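Side-chain contacts in RsfP (Uncultured bacterium, PDB 4GLJ), which probably cleaves methylthioadenosine with phosphate, releasing adenine and methylthioribose 1-phosphate, and here binds the dye rhodamine B: residues A[101-106]-A[187-192]; A[111-116]-A[149-154]; A[202-207]-A[212-217]. All blocks are in the same frame, centred on the assembly; numbering follows the deposited sequence.

Contact 1. Residues A[101-106]-A[187-192]; sequences SLQETL and WYRQMQ
The guanidinium of Arg189 has Leu102 O at its edge, somewhat tilted from the plane, while Gln103 CA and a water lie in the plane; the Gln103 amide approaches obliquely, its plane turned 34° from the guanidinium, while Trp226 makes a cation-pi contact with the same group. Arg189 NH1 gives the hydrogen bond that joins the segments, reaching Leu102 O at 2.6 Å in the carbonyl plane, with the N-H bent to 144°. The arginine chain folds at chi3 (36°), and this turns its end back toward the loop. Behind the charge, Arg189 CG packs on Leu102 CB at 4.0 Å, and Leu102 CD1 lies 3.8 Å from Tyr188 CB, near the root of the tyrosine. Segment 101-106 is the loop leaving strand 92-101: an ST turn, with Gln103 N bonded to Ser101 OG, runs into a type I turn from Gln103 to Leu106. Helix 182-190 ends in a Schellman motif at Gln192, while its Gln190 bonds Gln190 of both neighbouring subunits. Two waters add polar links: one accepts a hydrogen bond from Gln103 NE2, which also bonds Ala193 O, and donates to Arg189 O at 2.7 Å; the other accepts from Arg189 NH1 and from Glu104 N. A leucine in place of Arg189 would probably leave Leu102 O without its side-chain donor and Trp226 without its cation. Bound rhodamine B lies about 8 Å from the Leu102 side chain.

Contact 2. Residues A[111-116]-A[149-154]; sequences MVIPDQ and DILIRA
Strand 111-119 passes helix 145-157 with Ile113 and Ile152 as the nearest backbone positions, their CA atoms 7.2 Å apart, a spacing that leaves room for side chains between the two backbones. The joint is purely apolar and rests on one residue of the strand. Ile113 points its CB at the helix and divides its longer branch between two neighbouring helix residues: CD1 reaches Leu151 CB at 3.9 Å, and CG1 lies 4.1 Å from Ile152 CG1. That branch starts with CG1 beside the backbone N (chi1 -48°), on the side facing the helix, from where CD1 meets the leucine. Leu151 is buried, with its CB directed toward the strand and that atom making the touch; Ile152 lends only its CG1 flank. One turn of the helix is braced along its own length, where Arg153 turns side-on to Asp149 and gives both NE and NH2 to the single oxygen OD2, with NE at 3.0 Å. Both nitrogens come from the same face of the carboxylate plane, and Arg153 NH2 has a second carboxylate in Glu263 of helix 237-263. This is helix-on-sheet packing in the alpha/beta core of a phosphorylase-superfamily protein: Ile113 also touches Leu217 on the adjacent strand 213-221, while Ile150 and Ala154 turn to helix 237-263. Helix 145-157 packs beside that long helix, and both reach strand 111-119, the long one through Met111 on Asn248.

Contact 3. Residues A[202-207]-A[212-217]; sequences PEAKLA and IAYATL
Two hydrogen bonds link Tyr214 and Ile212 to the helix, one through side chains and one through backbone. Tyr214 OH donates to Glu203 OE1 at 2.6 Å, meeting the oxygen on its anti side and somewhat out of the carboxylate plane. The glutamate chain runs extended beyond CG and crosses the tyrosine at about a right angle, with its carboxylate steeply inclined to the ring. Glu203 OE2 is taken by a salt bridge with Arg64, so both oxygens of this buried group are engaged and its rotation is fixed from two sides; Asn200 OD1 adds a weak bond to the phenol. The other link is Ile212 N to Ala207 O at 2.9 Å, nearly straight, where the chain comes back past the helix. Between these residues lies a tight helix-to-strand return in the alpha/beta fold of the phosphorylase superfamily: helix 200-209 hands over to strand 213-221, and the axes of residues 202-207 and 213-217 run at 160° to each other, 8.4 Å apart at their closest. Nonpolar contact fills the gap between them, and most of it falls on the Tyr214 ring. With CG anti to the backbone N (chi1 174°) and CB directed at the helix, the ring lies along the helix surface. Ala204 CA stands over one face in a CH-pi contact, 4.0 Å from the centroid and 16° off the normal, while Ala204 CB touches CE1 of Tyr214 at 3.7 Å. Farther down the ring, toward its root, Ala207 CB comes in obliquely to Tyr214 CD2 at 3.6 Å. The two small alanine side chains probably allow the ring to approach this closely, and Ile93 and Ser95 of strand 92-101 also touch Tyr214.

Overall arrangement
From the N terminus, the chain first enters contact 1 at the loop after strand 92-101, then runs on through strand 111-119 and helix 145-157, whose meeting is contact 2. The loop that contact 2 closes therefore lies wholly within the longer one, which shuts when helix 182-190 returns to residues 101-106. Contact 3 follows in series and closes a short turn between helix 200-209 and strand 213-221. Leu106 touches Val112 between contacts 1 and 2. Contacts 2 and 3 share the central sheet, where strands 111-119 and 213-221 are neighbours; contact 1, about 22 Å centre to centre from contact 3, ties the loop after strand 92-101 to helix 182-190 at the subunit interface.

Contact 1. Residues A[101-106]-A[187-192]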
loop_
_atom_site.group_PDB
_atom_site.type_symbol
_atom_site.label_atom_id
_atom_site.label_comp_id
_atom_site.label_asym_id
_atom_site.label_seq_id
_atom_site.Cartn_x
_atom_site.Cartn_y
_atom_site.Cartn_z
ATOM N N SER A 101 -16.443 -1.723 14.392
ATOM C CA SER A 101 -15.736 -2.129 15.612
ATOM C C SER A 101 -14.951 -3.415 15.389
ATOM O O SER A 101 -15.449 -4.372 14.753
ATOM C CB SER A 101 -16.740 -2.418 16.751
ATOM O OG SER A 101 -16.083 -3.180 17.798
ATOM N N LEU A 102 -13.742 -3.455 15.905
ATOM C CA LEU A 102 -12.945 -4.701 15.926
ATOM C C LEU A 102 -12.886 -5.325 17.321
ATOM O O LEU A 102 -12.182 -6.304 17.535
ATOM C CB LEU A 102 -11.502 -4.368 15.465
ATOM C CG LEU A 102 -11.348 -3.821 14.030
ATOM C CD1 LEU A 102 -9.966 -3.229 13.780
ATOM C CD2 LEU A 102 -11.675 -4.948 13.019
ATOM N N GLN A 103 -13.678 -4.847 18.278
ATOM C CA GLN A 103 -13.529 -5.287 19.662
ATOM C C GLN A 103 -14.944 -5.494 20.230
ATOM O O GLN A 103 -15.861 -4.647 20.048
ATOM C CB GLN A 103 -12.774 -4.212 20.500
ATOM C CG GLN A 103 -11.343 -3.880 20.076
ATOM C CD GLN A 103 -10.434 -5.114 20.162
ATOM O OE1 GLN A 103 -10.698 -5.996 20.966
ATOM N NE2 GLN A 103 -9.403 -5.210 19.290
ATOM N N GLU A 104 -15.117 -6.622 20.904
ATOM C CA GLU A 104 -16.408 -6.948 21.568
ATOM C C GLU A 104 -17.050 -5.844 22.405
ATOM O O GLU A 104 -18.275 -5.636 22.426
ATOM C CB GLU A 104 -16.226 -8.179 22.437
ATOM C CG GLU A 104 -17.576 -8.730 22.824
ATOM C CD GLU A 104 -18.488 -8.946 21.597
ATOM O OE1 GLU A 104 -18.032 -9.581 20.588
ATOM O OE2 GLU A 104 -19.663 -8.481 21.659
ATOM N N THR A 105 -16.213 -5.146 23.147
ATOM C CA THR A 105 -16.718 -4.121 24.049
ATOM C C THR A 105 -17.052 -2.799 23.356
ATOM O O THR A 105 -17.645 -1.931 23.979
ATOM C CB THR A 105 -15.658 -3.809 25.082
ATOM O OG1 THR A 105 -14.450 -3.572 24.360
ATOM C CG2 THR A 105 -15.515 -5.009 26.043
ATOM N N LEU A 106 -16.654 -2.614 22.085
ATOM C CA LEU A 106 -17.097 -1.424 21.317
ATOM C C LEU A 106 -18.304 -1.805 20.468
ATOM O O LEU A 106 -18.163 -2.484 19.399
ATOM C CB LEU A 106 -15.983 -0.870 20.431
ATOM C CG LEU A 106 -14.658 -0.730 21.182
ATOM C CD1 LEU A 106 -13.545 -0.348 20.233
ATOM C CD2 LEU A 106 -14.771 0.323 22.251
ATOM N N TRP A 187 -6.479 -9.939 11.171
ATOM C CA TRP A 187 -5.135 -9.333 11.166
ATOM C C TRP A 187 -5.111 -7.933 11.867
ATOM O O TRP A 187 -4.210 -7.646 12.677
ATOM C CB TRP A 187 -4.648 -9.221 9.684
ATOM C CG TRP A 187 -3.332 -8.475 9.457
ATOM C CD1 TRP A 187 -2.182 -8.450 10.231
ATOM C CD2 TRP A 187 -3.042 -7.634 8.285
ATOM N NE1 TRP A 187 -1.188 -7.674 9.622
ATOM C CE2 TRP A 187 -1.671 -7.168 8.433
ATOM C CE3 TRP A 187 -3.785 -7.266 7.136
ATOM C CZ2 TRP A 187 -1.069 -6.330 7.482
ATOM C CZ3 TRP A 187 -3.153 -6.456 6.155
ATOM C CH2 TRP A 187 -1.830 -6.001 6.337
ATOM N N TYR A 188 -6.123 -7.103 11.608
ATOM C CA TYR A 188 -6.182 -5.776 12.260
ATOM C C TYR A 188 -6.337 -5.897 13.763
ATOM O O TYR A 188 -5.711 -5.135 14.549
ATOM C CB TYR A 188 -7.340 -4.948 11.727
ATOM C CG TYR A 188 -7.293 -4.762 10.222
ATOM C CD1 TYR A 188 -6.073 -4.600 9.545
ATOM C CD2 TYR A 188 -8.461 -4.742 9.497
ATOM C CE1 TYR A 188 -6.017 -4.444 8.164
ATOM C CE2 TYR A 188 -8.438 -4.580 8.102
ATOM C CZ TYR A 188 -7.194 -4.412 7.451
ATOM O OH TYR A 188 -7.152 -4.257 6.082
ATOM N N ARG A 189 -7.140 -6.882 14.195
ATOM C CA ARG A 189 -7.174 -7.257 15.619
ATOM C C ARG A 189 -5.809 -7.659 16.197
ATOM O O ARG A 189 -5.473 -7.281 17.363
ATOM C CB ARG A 189 -8.252 -8.348 15.917
ATOM C CG ARG A 189 -9.706 -7.937 15.622
ATOM C CD ARG A 189 -10.772 -9.041 15.916
ATOM N NE ARG A 189 -10.396 -9.815 17.104
ATOM C CZ ARG A 189 -10.772 -9.592 18.370
ATOM N NH1 ARG A 189 -11.611 -8.599 18.703
ATOM N NH2 ARG A 189 -10.313 -10.396 19.335
ATOM N N GLN A 190 -5.008 -8.431 15.438
ATOM C CA GLN A 190 -3.715 -8.888 15.927
ATOM C C GLN A 190 -2.756 -7.657 16.021
ATOM O O GLN A 190 -1.814 -7.630 16.840
ATOM C CB GLN A 190 -3.194 -10.014 14.985
ATOM C CG GLN A 190 -1.720 -10.358 15.146
ATOM C CD GLN A 190 -1.250 -11.386 14.115
ATOM O OE1 GLN A 190 -2.000 -12.289 13.738
ATOM N NE2 GLN A 190 -0.027 -11.236 13.647
ATOM N N MET A 191 -3.016 -6.632 15.210
ATOM C CA MET A 191 -2.171 -5.405 15.240
ATOM C C MET A 191 -2.657 -4.494 16.363
ATOM O O MET A 191 -2.165 -3.409 16.483
ATOM C CB MET A 191 -2.309 -4.585 13.947
ATOM C CG MET A 191 -1.743 -5.215 12.690
ATOM S SD MET A 191 -2.532 -4.525 11.203
ATOM C CE MET A 191 -2.580 -2.804 11.482
ATOM N N GLN A 192 -3.642 -4.937 17.144
ATOM C CA GLN A 192 -4.226 -4.153 18.280
ATOM C C GLN A 192 -5.022 -2.936 17.825
ATOM O O GLN A 192 -5.052 -1.958 18.533
ATOM C CB GLN A 192 -3.150 -3.608 19.219
ATOM C CG GLN A 192 -1.984 -4.519 19.479
ATOM C CD GLN A 192 -2.329 -5.523 20.517
ATOM O OE1 GLN A 192 -1.919 -5.393 21.655
ATOM N NE2 GLN A 192 -3.118 -6.526 20.137
HETATM O O HOH W 1 -7.170 -6.881 19.383
HETATM O O HOH W 2 -13.006 -8.384 21.337
#

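Contact 2. Residues A[111-116]-A[149-154]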
loop_
_atom_site.group_PDB
_atom_site.type_symbol
_atom_site.label_atom_id
_atom_site.label_comp_id
_atom_site.label_asym_id
_atom_site.label_seq_id
_atom_site.Cartn_x
_atom_site.Cartn_y
_atom_site.Cartn_z
ATOM N N MET A 111 -19.715 5.563 20.894
ATOM C CA MET A 111 -18.668 6.400 20.272
ATOM C C MET A 111 -17.315 6.073 20.842
ATOM O O MET A 111 -17.212 5.515 21.951
ATOM C CB MET A 111 -18.988 7.878 20.427
ATOM C CG MET A 111 -20.458 8.181 20.059
ATOM S SD MET A 111 -20.754 9.965 20.025
ATOM C CE MET A 111 -22.530 10.040 19.791
ATOM N N VAL A 112 -16.299 6.405 20.054
ATOM C CA VAL A 112 -14.948 6.076 20.344
ATOM C C VAL A 112 -14.135 7.328 20.002
ATOM O O VAL A 112 -14.290 7.959 18.940
ATOM C CB VAL A 112 -14.462 4.858 19.510
ATOM C CG1 VAL A 112 -13.001 4.569 19.832
ATOM C CG2 VAL A 112 -15.288 3.607 19.884
ATOM N N ILE A 113 -13.264 7.694 20.928
ATOM C CA ILE A 113 -12.339 8.822 20.670
ATOM C C ILE A 113 -10.916 8.224 20.594
ATOM O O ILE A 113 -10.245 8.031 21.612
ATOM C CB ILE A 113 -12.357 9.888 21.846
ATOM C CG1 ILE A 113 -13.801 10.251 22.221
ATOM C CG2 ILE A 113 -11.506 11.126 21.494
ATOM C CD1 ILE A 113 -14.581 10.737 21.050
ATOM N N PRO A 114 -10.478 7.896 19.410
ATOM C CA PRO A 114 -9.171 7.177 19.347
ATOM C C PRO A 114 -8.011 8.100 19.693
ATOM O O PRO A 114 -8.145 9.354 19.629
ATOM C CB PRO A 114 -9.105 6.743 17.866
ATOM C CG PRO A 114 -9.982 7.753 17.148
ATOM C CD PRO A 114 -11.153 7.944 18.112
ATOM N N ASP A 115 -6.901 7.516 20.160
ATOM C CA ASP A 115 -5.747 8.331 20.369
ATOM C C ASP A 115 -4.667 7.912 19.356
ATOM O O ASP A 115 -3.657 8.609 19.226
ATOM C CB ASP A 115 -5.249 8.220 21.831
ATOM C CG ASP A 115 -4.781 6.805 22.194
ATOM O OD1 ASP A 115 -5.264 5.793 21.638
ATOM O OD2 ASP A 115 -3.900 6.689 23.047
ATOM N N GLN A 116 -4.874 6.790 18.619
ATOM C CA GLN A 116 -3.815 6.377 17.703
ATOM C C GLN A 116 -4.458 6.021 16.396
ATOM O O GLN A 116 -5.687 5.802 16.320
ATOM C CB GLN A 116 -3.024 5.173 18.289
ATOM C CG GLN A 116 -1.912 5.591 19.306
ATOM C CD GLN A 116 -0.858 6.504 18.609
ATOM O OE1 GLN A 116 -0.594 6.320 17.437
ATOM N NE2 GLN A 116 -0.332 7.516 19.318
ATOM N N ASP A 149 -9.416 15.038 24.677
ATOM C CA ASP A 149 -9.968 15.203 26.020
ATOM C C ASP A 149 -11.267 16.033 26.031
ATOM O O ASP A 149 -12.163 15.753 26.856
ATOM C CB ASP A 149 -8.953 15.781 26.992
ATOM C CG ASP A 149 -9.562 16.004 28.366
ATOM O OD1 ASP A 149 -9.934 14.985 29.043
ATOM O OD2 ASP A 149 -9.739 17.211 28.726
ATOM N N ILE A 150 -11.304 17.111 25.224
ATOM C CA ILE A 150 -12.550 17.911 25.070
ATOM C C ILE A 150 -13.696 17.015 24.556
ATOM O O ILE A 150 -14.825 17.097 25.075
ATOM C CB ILE A 150 -12.344 19.142 24.166
ATOM C CG1 ILE A 150 -11.697 20.255 25.009
ATOM C CG2 ILE A 150 -13.663 19.635 23.570
ATOM C CD1 ILE A 150 -11.209 21.454 24.265
ATOM N N LEU A 151 -13.409 16.138 23.565
ATOM C CA LEU A 151 -14.450 15.282 23.072
ATOM C C LEU A 151 -15.067 14.363 24.114
ATOM O O LEU A 151 -16.279 14.135 24.064
ATOM C CB LEU A 151 -14.043 14.486 21.808
ATOM C CG LEU A 151 -13.761 15.411 20.611
ATOM C CD1 LEU A 151 -13.005 14.593 19.527
ATOM C CD2 LEU A 151 -15.065 15.963 20.036
ATOM N N ILE A 152 -14.239 13.787 24.986
ATOM C CA ILE A 152 -14.657 12.959 26.061
ATOM C C ILE A 152 -15.582 13.745 26.993
ATOM O O ILE A 152 -16.618 13.226 27.382
ATOM C CB ILE A 152 -13.419 12.410 26.867
ATOM C CG1 ILE A 152 -12.605 11.412 26.016
ATOM C CG2 ILE A 152 -13.878 11.720 28.109
ATOM C CD1 ILE A 152 -11.153 11.217 26.522
ATOM N N ARG A 153 -15.198 14.964 27.375
ATOM C CA ARG A 153 -16.037 15.718 28.343
ATOM C C ARG A 153 -17.308 16.213 27.600
ATOM O O ARG A 153 -18.374 16.274 28.201
ATOM C CB ARG A 153 -15.252 16.862 28.950
ATOM C CG ARG A 153 -14.167 16.355 29.880
ATOM C CD ARG A 153 -13.435 17.477 30.569
ATOM N NE ARG A 153 -12.467 18.083 29.668
ATOM C CZ ARG A 153 -12.495 19.359 29.301
ATOM N NH1 ARG A 153 -13.438 20.172 29.767
ATOM N NH2 ARG A 153 -11.551 19.811 28.487
ATOM N N ALA A 154 -17.159 16.519 26.305
ATOM C CA ALA A 154 -18.310 16.968 25.447
ATOM C C ALA A 154 -19.364 15.838 25.408
ATOM O O ALA A 154 -20.590 16.091 25.507
ATOM C CB ALA A 154 -17.861 17.304 24.017
#

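Contact 3. Residues A[202-207]-A[212-217]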
loop_
_atom_site.group_PDB
_atom_site.type_symbol
_atom_site.label_atom_id
_atom_site.label_comp_id
_atom_site.label_asym_id
_atom_site.label_seq_id
_atom_site.Cartn_x
_atom_site.Cartn_y
_atom_site.Cartn_z
ATOM N N PRO A 202 -5.723 10.269 4.506
ATOM C CA PRO A 202 -4.573 11.076 4.981
ATOM C C PRO A 202 -5.010 12.360 5.703
ATOM O O PRO A 202 -4.150 13.151 6.021
ATOM C CB PRO A 202 -3.851 11.430 3.668
ATOM C CG PRO A 202 -5.015 11.606 2.720
ATOM C CD PRO A 202 -5.927 10.439 3.044
ATOM N N GLU A 203 -6.310 12.493 5.993
ATOM C CA GLU A 203 -6.865 13.755 6.606
ATOM C C GLU A 203 -6.079 14.144 7.855
ATOM O O GLU A 203 -5.690 15.328 7.970
ATOM C CB GLU A 203 -8.323 13.546 6.940
ATOM C CG GLU A 203 -9.220 14.745 6.869
ATOM C CD GLU A 203 -10.672 14.344 7.094
ATOM O OE1 GLU A 203 -11.013 14.033 8.280
ATOM O OE2 GLU A 203 -11.460 14.236 6.108
ATOM N N ALA A 204 -5.751 13.167 8.727
ATOM C CA ALA A 204 -4.990 13.512 9.960
ATOM C C ALA A 204 -3.553 14.012 9.653
ATOM O O ALA A 204 -3.032 14.917 10.350
ATOM C CB ALA A 204 -4.931 12.354 10.979
ATOM N N LYS A 205 -2.886 13.368 8.675
ATOM C CA LYS A 205 -1.529 13.776 8.250
ATOM C C LYS A 205 -1.558 15.236 7.684
ATOM O O LYS A 205 -0.660 16.043 7.947
ATOM C CB LYS A 205 -1.019 12.786 7.149
ATOM C CG LYS A 205 -0.647 11.414 7.753
ATOM C CD LYS A 205 -0.203 10.461 6.623
ATOM C CE LYS A 205 0.413 9.238 7.344
ATOM N NZ LYS A 205 0.655 8.061 6.407
ATOM N N LEU A 206 -2.469 15.484 6.789
ATOM C CA LEU A 206 -2.598 16.776 6.128
ATOM C C LEU A 206 -2.923 17.894 7.144
ATOM O O LEU A 206 -2.358 18.988 7.071
ATOM C CB LEU A 206 -3.665 16.699 5.007
ATOM C CG LEU A 206 -3.189 15.712 3.881
ATOM C CD1 LEU A 206 -4.343 15.340 2.934
ATOM C CD2 LEU A 206 -2.010 16.296 3.068
ATOM N N ALA A 207 -3.811 17.606 8.082
ATOM C CA ALA A 207 -4.178 18.574 9.140
ATOM C C ALA A 207 -2.904 18.877 9.935
ATOM O O ALA A 207 -2.629 20.055 10.279
ATOM C CB ALA A 207 -5.270 17.961 10.060
ATOM N N ILE A 212 -2.872 22.304 12.087
ATOM C CA ILE A 212 -4.225 22.369 12.650
ATOM C C ILE A 212 -4.438 21.196 13.593
ATOM O O ILE A 212 -4.149 20.057 13.226
ATOM C CB ILE A 212 -5.297 22.285 11.552
ATOM C CG1 ILE A 212 -5.158 23.404 10.530
ATOM C CG2 ILE A 212 -6.713 22.245 12.157
ATOM C CD1 ILE A 212 -6.027 23.257 9.252
ATOM N N ALA A 213 -4.949 21.453 14.786
ATOM C CA ALA A 213 -5.173 20.428 15.761
ATOM C C ALA A 213 -6.351 19.630 15.289
ATOM O O ALA A 213 -7.335 20.172 14.827
ATOM C CB ALA A 213 -5.433 21.056 17.159
ATOM N N TYR A 214 -6.243 18.314 15.367
ATOM C CA TYR A 214 -7.188 17.461 14.678
ATOM C C TYR A 214 -7.408 16.272 15.567
ATOM O O TYR A 214 -6.450 15.627 16.040
ATOM C CB TYR A 214 -6.632 16.989 13.327
ATOM C CG TYR A 214 -7.485 15.965 12.544
ATOM C CD1 TYR A 214 -7.433 14.583 12.891
ATOM C CD2 TYR A 214 -8.228 16.358 11.455
ATOM C CE1 TYR A 214 -8.185 13.637 12.214
ATOM C CE2 TYR A 214 -9.008 15.441 10.741
ATOM C CZ TYR A 214 -8.964 14.072 11.121
ATOM O OH TYR A 214 -9.676 13.142 10.357
ATOM N N ALA A 215 -8.690 15.979 15.827
ATOM C CA ALA A 215 -9.050 14.742 16.543
ATOM C C ALA A 215 -10.346 14.156 15.986
ATOM O O ALA A 215 -11.077 14.812 15.225
ATOM C CB ALA A 215 -9.102 14.917 18.074
ATOM N N THR A 216 -10.660 12.924 16.386
ATOM C CA THR A 216 -11.751 12.185 15.696
ATOM C C THR A 216 -12.808 11.794 16.740
ATOM O O THR A 216 -12.469 11.325 17.809
ATOM C CB THR A 216 -11.184 10.911 15.028
ATOM O OG1 THR A 216 -10.317 11.339 13.928
ATOM C CG2 THR A 216 -12.327 10.058 14.417
ATOM N N LEU A 217 -14.053 12.062 16.405
ATOM C CA LEU A 217 -15.173 11.460 17.119
ATOM C C LEU A 217 -15.730 10.295 16.213
ATOM O O LEU A 217 -16.357 10.549 15.182
ATOM C CB LEU A 217 -16.260 12.531 17.346
ATOM C CG LEU A 217 -17.593 12.060 17.966
ATOM C CD1 LEU A 217 -17.311 11.564 19.374
ATOM C CD2 LEU A 217 -18.620 13.190 18.004
#